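PDB 4ZQU: CdiA-CT toxin, Conserved domain protein from Yersinia pseudotuberculosis serotype O:3, which acts as the toxic C-terminal domain of CdiA, probably cutting nucleic acid as a PDDEXK-type endonuclease, and is bound by the CdiI immunity protein. Local coordinates for residues E4-S15 against Y26-A37; T42-P51 against V92-E103. One frame throughout, in Å; residues are numbered along the deposited sequence.

Interaction 1: E4-S15 against Y26-A37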
# COMPACT_ATOMS: atom_id res chain seq x y z
N GLU A 4 0.36 -14.14 -12.56
CA GLU A 4 0.54 -13.40 -11.31
C GLU A 4 1.01 -14.33 -10.20
O GLU A 4 1.83 -13.94 -9.36
CB GLU A 4 -0.76 -12.70 -10.91
CG GLU A 4 -0.59 -11.66 -9.82
CD GLU A 4 -1.80 -10.76 -9.66
OE1 GLU A 4 -2.83 -11.01 -10.33
OE2 GLU A 4 -1.73 -9.80 -8.86
N ASP A 5 0.50 -15.55 -10.19
CA ASP A 5 0.87 -16.53 -9.18
C ASP A 5 2.25 -17.11 -9.45
O ASP A 5 3.02 -17.38 -8.52
CB ASP A 5 -0.17 -17.65 -9.12
CG ASP A 5 -1.53 -17.15 -8.67
OD1 ASP A 5 -1.81 -17.20 -7.45
OD2 ASP A 5 -2.31 -16.69 -9.52
N TYR A 6 2.56 -17.31 -10.73
CA TYR A 6 3.86 -17.81 -11.15
C TYR A 6 4.98 -16.85 -10.74
O TYR A 6 6.06 -17.28 -10.33
CB TYR A 6 3.88 -18.04 -12.66
CG TYR A 6 5.23 -18.43 -13.20
CD1 TYR A 6 5.64 -19.76 -13.20
CD2 TYR A 6 6.10 -17.48 -13.72
CE1 TYR A 6 6.87 -20.12 -13.70
CE2 TYR A 6 7.33 -17.83 -14.22
CZ TYR A 6 7.71 -19.16 -14.21
OH TYR A 6 8.95 -19.52 -14.71
N VAL A 7 4.71 -15.56 -10.86
CA VAL A 7 5.65 -14.53 -10.44
C VAL A 7 5.96 -14.66 -8.95
O VAL A 7 7.09 -14.43 -8.52
CB VAL A 7 5.10 -13.11 -10.75
CG1 VAL A 7 5.97 -12.03 -10.12
CG2 VAL A 7 5.00 -12.90 -12.25
N GLY A 8 4.97 -15.07 -8.17
CA GLY A 8 5.14 -15.23 -6.74
C GLY A 8 6.02 -16.40 -6.32
O GLY A 8 6.55 -16.41 -5.21
N LYS A 9 6.19 -17.37 -7.21
CA LYS A 9 6.98 -18.56 -6.92
C LYS A 9 8.47 -18.22 -6.75
O LYS A 9 9.19 -18.91 -6.03
CB LYS A 9 6.80 -19.60 -8.01
N THR A 10 8.91 -17.16 -7.41
CA THR A 10 10.31 -16.75 -7.39
C THR A 10 10.56 -15.66 -6.35
O THR A 10 11.66 -15.11 -6.27
CB THR A 10 10.77 -16.25 -8.78
OG1 THR A 10 12.19 -16.06 -8.78
CG2 THR A 10 10.09 -14.94 -9.14
N LEU A 11 9.54 -15.35 -5.56
CA LEU A 11 9.62 -14.26 -4.59
C LEU A 11 9.40 -14.77 -3.16
O LEU A 11 8.72 -15.77 -2.96
CB LEU A 11 8.59 -13.18 -4.93
CG LEU A 11 8.80 -12.51 -6.29
CD1 LEU A 11 7.71 -11.48 -6.55
CD2 LEU A 11 10.17 -11.88 -6.36
N PRO A 12 9.98 -14.07 -2.17
CA PRO A 12 9.84 -14.43 -0.75
C PRO A 12 8.38 -14.46 -0.30
O PRO A 12 7.55 -13.74 -0.86
CB PRO A 12 10.61 -13.33 -0.03
CG PRO A 12 11.59 -12.83 -1.03
CD PRO A 12 10.87 -12.91 -2.34
N VAL A 13 8.07 -15.29 0.70
CA VAL A 13 6.70 -15.41 1.18
C VAL A 13 6.22 -14.12 1.84
O VAL A 13 7.01 -13.39 2.43
CB VAL A 13 6.55 -16.58 2.18
CG1 VAL A 13 6.75 -17.91 1.47
CG2 VAL A 13 7.52 -16.43 3.33
N GLY A 14 4.93 -13.85 1.72
CA GLY A 14 4.34 -12.66 2.29
C GLY A 14 4.47 -11.45 1.38
O GLY A 14 4.09 -10.34 1.76
N SER A 15 5.00 -11.66 0.18
CA SER A 15 5.22 -10.57 -0.76
C SER A 15 3.95 -10.15 -1.49
O SER A 15 3.81 -8.99 -1.88
CB SER A 15 6.29 -10.95 -1.79
OG SER A 15 7.56 -11.05 -1.18
N TYR A 26 3.31 -7.56 -6.11
CA TYR A 26 4.19 -8.09 -5.07
C TYR A 26 5.03 -7.00 -4.43
O TYR A 26 5.39 -6.01 -5.07
CB TYR A 26 5.10 -9.18 -5.63
CG TYR A 26 4.36 -10.42 -6.04
CD1 TYR A 26 4.10 -11.42 -5.12
CD2 TYR A 26 3.90 -10.58 -7.34
CE1 TYR A 26 3.41 -12.56 -5.49
CE2 TYR A 26 3.21 -11.71 -7.72
CZ TYR A 26 2.97 -12.70 -6.78
OH TYR A 26 2.28 -13.83 -7.15
N PHE A 27 5.35 -7.20 -3.15
CA PHE A 27 6.19 -6.26 -2.42
C PHE A 27 7.11 -7.03 -1.49
O PHE A 27 6.65 -7.69 -0.56
CB PHE A 27 5.33 -5.27 -1.63
CG PHE A 27 6.11 -4.18 -0.96
CD1 PHE A 27 7.17 -3.57 -1.60
CD2 PHE A 27 5.79 -3.76 0.32
CE1 PHE A 27 7.89 -2.56 -0.99
CE2 PHE A 27 6.51 -2.76 0.94
CZ PHE A 27 7.56 -2.16 0.28
N ASP A 28 8.41 -6.95 -1.74
CA ASP A 28 9.39 -7.55 -0.83
C ASP A 28 9.37 -6.75 0.46
O ASP A 28 9.87 -5.63 0.52
CB ASP A 28 10.79 -7.57 -1.46
CG ASP A 28 11.77 -8.41 -0.67
OD1 ASP A 28 11.77 -8.35 0.58
OD2 ASP A 28 12.56 -9.15 -1.30
N ARG A 29 8.78 -7.34 1.50
CA ARG A 29 8.52 -6.61 2.74
C ARG A 29 9.79 -6.23 3.48
O ARG A 29 9.76 -5.41 4.39
CB ARG A 29 7.63 -7.45 3.66
CG ARG A 29 6.40 -8.01 2.98
CD ARG A 29 5.55 -6.93 2.32
NE ARG A 29 4.41 -7.52 1.62
CZ ARG A 29 3.14 -7.28 1.93
NH1 ARG A 29 2.84 -6.44 2.90
NH2 ARG A 29 2.17 -7.87 1.24
N ALA A 30 10.92 -6.81 3.08
CA ALA A 30 12.19 -6.52 3.73
C ALA A 30 13.08 -5.58 2.92
O ALA A 30 13.67 -4.65 3.47
CB ALA A 30 12.92 -7.81 4.03
N THR A 31 13.19 -5.82 1.61
CA THR A 31 14.10 -5.04 0.78
C THR A 31 13.44 -3.82 0.13
O THR A 31 14.11 -2.83 -0.15
CB THR A 31 14.73 -5.89 -0.34
OG1 THR A 31 13.76 -6.16 -1.36
CG2 THR A 31 15.26 -7.20 0.23
N GLY A 32 12.14 -3.90 -0.12
CA GLY A 32 11.42 -2.77 -0.68
C GLY A 32 11.27 -2.83 -2.19
O GLY A 32 10.83 -1.86 -2.82
N ALA A 33 11.66 -3.95 -2.78
CA ALA A 33 11.50 -4.16 -4.21
C ALA A 33 10.05 -4.44 -4.55
O ALA A 33 9.45 -5.37 -4.01
CB ALA A 33 12.38 -5.31 -4.67
N VAL A 34 9.46 -3.62 -5.42
CA VAL A 34 8.09 -3.87 -5.86
C VAL A 34 8.08 -4.54 -7.23
O VAL A 34 8.93 -4.27 -8.07
CB VAL A 34 7.24 -2.57 -5.92
CG1 VAL A 34 7.17 -1.93 -4.56
CG2 VAL A 34 7.80 -1.60 -6.94
N VAL A 35 7.10 -5.41 -7.43
CA VAL A 35 6.96 -6.11 -8.70
C VAL A 35 5.54 -5.99 -9.23
O VAL A 35 4.57 -6.24 -8.51
CB VAL A 35 7.32 -7.60 -8.57
CG1 VAL A 35 7.06 -8.33 -9.88
CG2 VAL A 35 8.77 -7.76 -8.15
N SER A 36 5.42 -5.59 -10.49
CA SER A 36 4.13 -5.58 -11.16
C SER A 36 4.07 -6.69 -12.20
O SER A 36 4.85 -6.70 -13.15
CB SER A 36 3.86 -4.23 -11.82
OG SER A 36 2.58 -4.23 -12.44
N ALA A 37 3.15 -7.63 -12.01
CA ALA A 37 2.99 -8.77 -12.91
C ALA A 37 1.98 -8.47 -14.00
O ALA A 37 0.77 -8.47 -13.76
CB ALA A 37 2.58 -10.01 -12.13
O HOH W 1 8.17 -10.51 1.54
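Y26 reaches from strand 26-27 across to helix 4-9 and the turn that follows it; it has the largest buried area of any residue here, and its ring meets L11 and V7. L11 meets it at the base: CD1 of L11 lies 3.6 Å from CG of Y26 and as close to CB. Further along the ring V7 takes over, CG1 standing 3.7 Å from Y26 CE2. CG of Y26 lies beside the backbone N and anti to the carbonyl carbon (chi1 -67°), an orientation that directs the hydroxyl end of the ring at the helix backbone around G8, where the fit is tight and its detail uncertain. The two methyls of V7 divide the strand 33-37 side of the contact: CG1, anti to the backbone N (chi1 171°), touches V35 as well as the ring, and CG2 packs on A37 CB at 3.8 Å.

Beyond the ring the backbones join. F27 N donates to S15 O at 2.7 Å, and CA of S15 makes a CA-H...O contact of 3.2 Å to F27 O. S15 is held in place by the type II turn from P12, where its OG donates to P12 O from above the carbonyl plane. One water, donating to V13 O and S15 OG and accepting from R29 N, ties this turn to the next loop. There D28 OD1 accepts from A30 N, an Asx turn, and from T31 N, which makes it an Asx motif; it also pairs with R69 of the CdiI chain, while R29 NH1 bonds to S29 of that chain.

Helix 4-9 runs roughly antiparallel to strand 33-37 (147°) and packs beside strand 26-27, the outermost strand of the mixed sheet in this chain, whose strand 33-39 continues the packing onto strand 85-92 through V35 and R89.

Interaction 2: T42-P51 against V92-E103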
# COMPACT_ATOMS: atom_id res chain seq x y z
N THR A 42 -2.45 -14.68 -26.07
CA THR A 42 -2.44 -14.73 -27.53
C THR A 42 -3.55 -13.89 -28.14
O THR A 42 -3.37 -13.26 -29.19
CB THR A 42 -2.57 -16.17 -28.04
OG1 THR A 42 -3.79 -16.75 -27.56
CG2 THR A 42 -1.40 -17.02 -27.56
N GLN A 43 -4.71 -13.88 -27.49
CA GLN A 43 -5.87 -13.15 -28.00
C GLN A 43 -5.69 -11.64 -27.88
O GLN A 43 -5.97 -10.90 -28.82
CB GLN A 43 -7.13 -13.59 -27.26
CG GLN A 43 -7.51 -15.04 -27.52
CD GLN A 43 -7.89 -15.31 -28.96
OE1 GLN A 43 -7.09 -15.81 -29.75
NE2 GLN A 43 -9.13 -14.97 -29.31
N THR A 44 -5.23 -11.19 -26.71
CA THR A 44 -5.01 -9.77 -26.47
C THR A 44 -3.86 -9.24 -27.31
O THR A 44 -3.89 -8.11 -27.79
CB THR A 44 -4.73 -9.50 -24.98
OG1 THR A 44 -5.76 -10.09 -24.18
CG2 THR A 44 -4.67 -8.01 -24.70
N MET A 45 -2.83 -10.07 -27.49
CA MET A 45 -1.70 -9.72 -28.34
C MET A 45 -2.14 -9.58 -29.79
O MET A 45 -1.67 -8.71 -30.52
CB MET A 45 -0.58 -10.76 -28.21
CG MET A 45 0.68 -10.40 -28.97
SD MET A 45 1.43 -8.87 -28.38
CE MET A 45 2.23 -9.43 -26.89
N ALA A 46 -3.06 -10.45 -30.20
CA ALA A 46 -3.62 -10.38 -31.54
C ALA A 46 -4.53 -9.16 -31.69
O ALA A 46 -4.58 -8.54 -32.75
CB ALA A 46 -4.40 -11.65 -31.85
N LYS A 47 -5.23 -8.81 -30.61
CA LYS A 47 -6.17 -7.70 -30.63
C LYS A 47 -5.45 -6.35 -30.77
O LYS A 47 -5.90 -5.47 -31.50
CB LYS A 47 -7.02 -7.71 -29.38
N LEU A 48 -4.33 -6.21 -30.08
CA LEU A 48 -3.52 -4.99 -30.16
C LEU A 48 -2.60 -5.03 -31.37
O LEU A 48 -1.38 -4.96 -31.24
CB LEU A 48 -2.71 -4.80 -28.88
CG LEU A 48 -3.52 -4.66 -27.59
CD1 LEU A 48 -2.60 -4.56 -26.39
CD2 LEU A 48 -4.44 -3.46 -27.67
N SER A 49 -3.20 -5.13 -32.55
CA SER A 49 -2.45 -5.32 -33.78
C SER A 49 -1.98 -4.00 -34.38
O SER A 49 -0.96 -3.94 -35.06
CB SER A 49 -3.29 -6.08 -34.81
OG SER A 49 -4.44 -5.33 -35.16
N ASN A 50 -2.74 -2.94 -34.13
CA ASN A 50 -2.38 -1.62 -34.64
C ASN A 50 -1.09 -1.14 -34.00
O ASN A 50 -0.80 -1.48 -32.85
CB ASN A 50 -3.50 -0.62 -34.39
CG ASN A 50 -4.69 -0.85 -35.29
OD1 ASN A 50 -4.55 -1.32 -36.42
ND2 ASN A 50 -5.88 -0.52 -34.80
N PRO A 51 -0.30 -0.35 -34.74
CA PRO A 51 0.95 0.22 -34.23
C PRO A 51 0.75 1.00 -32.94
O PRO A 51 -0.31 1.60 -32.75
CB PRO A 51 1.40 1.14 -35.37
CG PRO A 51 0.84 0.51 -36.59
CD PRO A 51 -0.49 -0.06 -36.18
N VAL A 92 4.69 -12.50 -22.51
CA VAL A 92 4.24 -12.34 -23.90
C VAL A 92 4.15 -13.70 -24.59
O VAL A 92 4.96 -14.60 -24.34
CB VAL A 92 5.18 -11.41 -24.70
CG1 VAL A 92 5.13 -9.99 -24.13
CG2 VAL A 92 6.61 -11.93 -24.70
N PRO A 93 3.15 -13.87 -25.47
CA PRO A 93 2.88 -15.15 -26.14
C PRO A 93 3.77 -15.40 -27.35
O PRO A 93 4.62 -14.58 -27.69
CB PRO A 93 1.42 -15.01 -26.56
CG PRO A 93 1.26 -13.56 -26.82
CD PRO A 93 2.15 -12.85 -25.84
N VAL A 94 3.56 -16.54 -28.00
CA VAL A 94 4.39 -16.97 -29.12
C VAL A 94 4.01 -16.26 -30.42
O VAL A 94 4.84 -16.14 -31.32
CB VAL A 94 4.30 -18.49 -29.33
CG1 VAL A 94 4.88 -19.22 -28.13
CG2 VAL A 94 2.86 -18.91 -29.56
N ASN A 95 2.77 -15.80 -30.51
CA ASN A 95 2.29 -15.15 -31.73
C ASN A 95 2.66 -13.67 -31.77
O ASN A 95 2.13 -12.91 -32.58
CB ASN A 95 0.78 -15.31 -31.87
CG ASN A 95 -0.00 -14.57 -30.80
OD1 ASN A 95 0.44 -14.47 -29.66
ND2 ASN A 95 -1.16 -14.04 -31.17
N THR A 96 3.56 -13.26 -30.89
CA THR A 96 4.07 -11.89 -30.88
C THR A 96 4.89 -11.63 -32.14
O THR A 96 5.90 -12.29 -32.37
CB THR A 96 4.93 -11.61 -29.63
OG1 THR A 96 4.16 -11.87 -28.45
CG2 THR A 96 5.40 -10.16 -29.62
N THR A 97 4.44 -10.68 -32.95
CA THR A 97 5.10 -10.39 -34.21
C THR A 97 6.34 -9.53 -34.00
O THR A 97 6.51 -8.92 -32.94
CB THR A 97 4.16 -9.68 -35.20
OG1 THR A 97 3.93 -8.34 -34.75
CG2 THR A 97 2.84 -10.41 -35.28
N LYS A 98 7.20 -9.49 -35.01
CA LYS A 98 8.41 -8.68 -34.97
C LYS A 98 8.07 -7.22 -34.72
O LYS A 98 8.75 -6.54 -33.95
CB LYS A 98 9.18 -8.83 -36.28
CG LYS A 98 9.40 -10.27 -36.71
CD LYS A 98 9.81 -10.37 -38.16
CE LYS A 98 11.14 -9.69 -38.41
NZ LYS A 98 11.56 -9.81 -39.83
N ALA A 99 7.01 -6.75 -35.37
CA ALA A 99 6.54 -5.38 -35.18
C ALA A 99 6.12 -5.14 -33.74
O ALA A 99 6.26 -4.03 -33.22
CB ALA A 99 5.39 -5.10 -36.13
N GLN A 100 5.61 -6.18 -33.09
CA GLN A 100 5.17 -6.07 -31.71
C GLN A 100 6.35 -6.14 -30.74
O GLN A 100 6.35 -5.47 -29.71
CB GLN A 100 4.15 -7.17 -31.40
CG GLN A 100 2.77 -6.88 -32.00
CD GLN A 100 1.79 -8.03 -31.82
OE1 GLN A 100 2.18 -9.20 -31.81
NE2 GLN A 100 0.51 -7.70 -31.69
N TRP A 101 7.35 -6.94 -31.08
CA TRP A 101 8.58 -6.99 -30.30
C TRP A 101 9.30 -5.64 -30.32
O TRP A 101 10.01 -5.30 -29.38
CB TRP A 101 9.52 -8.07 -30.83
CG TRP A 101 9.30 -9.39 -30.18
CD1 TRP A 101 8.80 -10.52 -30.77
CD2 TRP A 101 9.55 -9.72 -28.81
NE1 TRP A 101 8.74 -11.54 -29.85
CE2 TRP A 101 9.19 -11.08 -28.64
CE3 TRP A 101 10.04 -9.01 -27.72
CZ2 TRP A 101 9.31 -11.73 -27.41
CZ3 TRP A 101 10.16 -9.66 -26.51
CH2 TRP A 101 9.79 -11.00 -26.36
N THR A 102 9.11 -4.90 -31.40
CA THR A 102 9.68 -3.56 -31.53
C THR A 102 9.06 -2.62 -30.50
O THR A 102 9.75 -1.77 -29.93
CB THR A 102 9.48 -3.00 -32.94
OG1 THR A 102 10.11 -3.87 -33.89
CG2 THR A 102 10.08 -1.62 -33.06
N GLU A 103 7.76 -2.79 -30.26
CA GLU A 103 7.06 -1.99 -29.26
C GLU A 103 7.44 -2.45 -27.86
O GLU A 103 7.58 -1.63 -26.94
CB GLU A 103 5.54 -2.10 -29.44
CG GLU A 103 5.06 -1.79 -30.85
CD GLU A 103 3.57 -1.47 -30.90
OE1 GLU A 103 2.99 -1.17 -29.84
OE2 GLU A 103 2.99 -1.53 -32.00
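A capping box opens helix 98-113, and its glutamine, Q100, also secures the end of helix 42-47. T97 N donates to Q100 OE1 and Q100 N to T97 OG1, so the amide is fixed at its oxygen while NE2 turns to the other segment. NE2 donates to M45 O at 2.7 Å, a short bond though bent to 137° at the hydrogen, and more weakly to L48 O, where the chain leaves the helix in an inverse gamma turn.

M45 packs between helix 42-47 and the 92-103 segment. Its side chain and that of Q100 run past each other in opposite directions, SD lying 3.5 Å from OE1 of Q100. Bends at chi2 (61°) and chi3 (78°) fold the methyl back, and CE rests 3.6 Å from P93 CD, close also to V92 CG1 and T96 OG1. T96 OG1 itself donates to P93 O. One turn earlier, CG2 of T42 packs on P93 CB at 3.6 Å, and N95 ND2 donates to T42 O at 3.1 Å, an acceptor shared with A46 N. The contact buries N95 OD1 without a polar partner.

At the far end E103 OE2 approaches P51 CA, but it accepts from N52 N, just before helix 53-66, and OE1 from Y55 N in its first turn. V54 of that helix touches M45, L48 and E103, so helices 42-47, 53-66 and 98-113 meet here beside strand 85-92.

Interactions 1 and 2 lie on opposite sides of the chain's centre, their own centres about 27 Å apart and their nearest atoms about 10 Å apart. Strand 33-39 and helix 42-47 follow each other in the chain and so connect them, as do the sheet neighbours 33-39 and 85-92. Both are partly buried, but interaction 1 has no fully exposed residue among those that touch, whereas interaction 2 has several. The chemistry differs: 4-15 with 26-37 rests on an aromatic ring and a backbone bond at the sheet's edge, next to CdiI, while 42-51 with 92-103 joins the packing of M45 to amide bonds from N95 and Q100 to backbone carbonyls, untouched by the immunity chain.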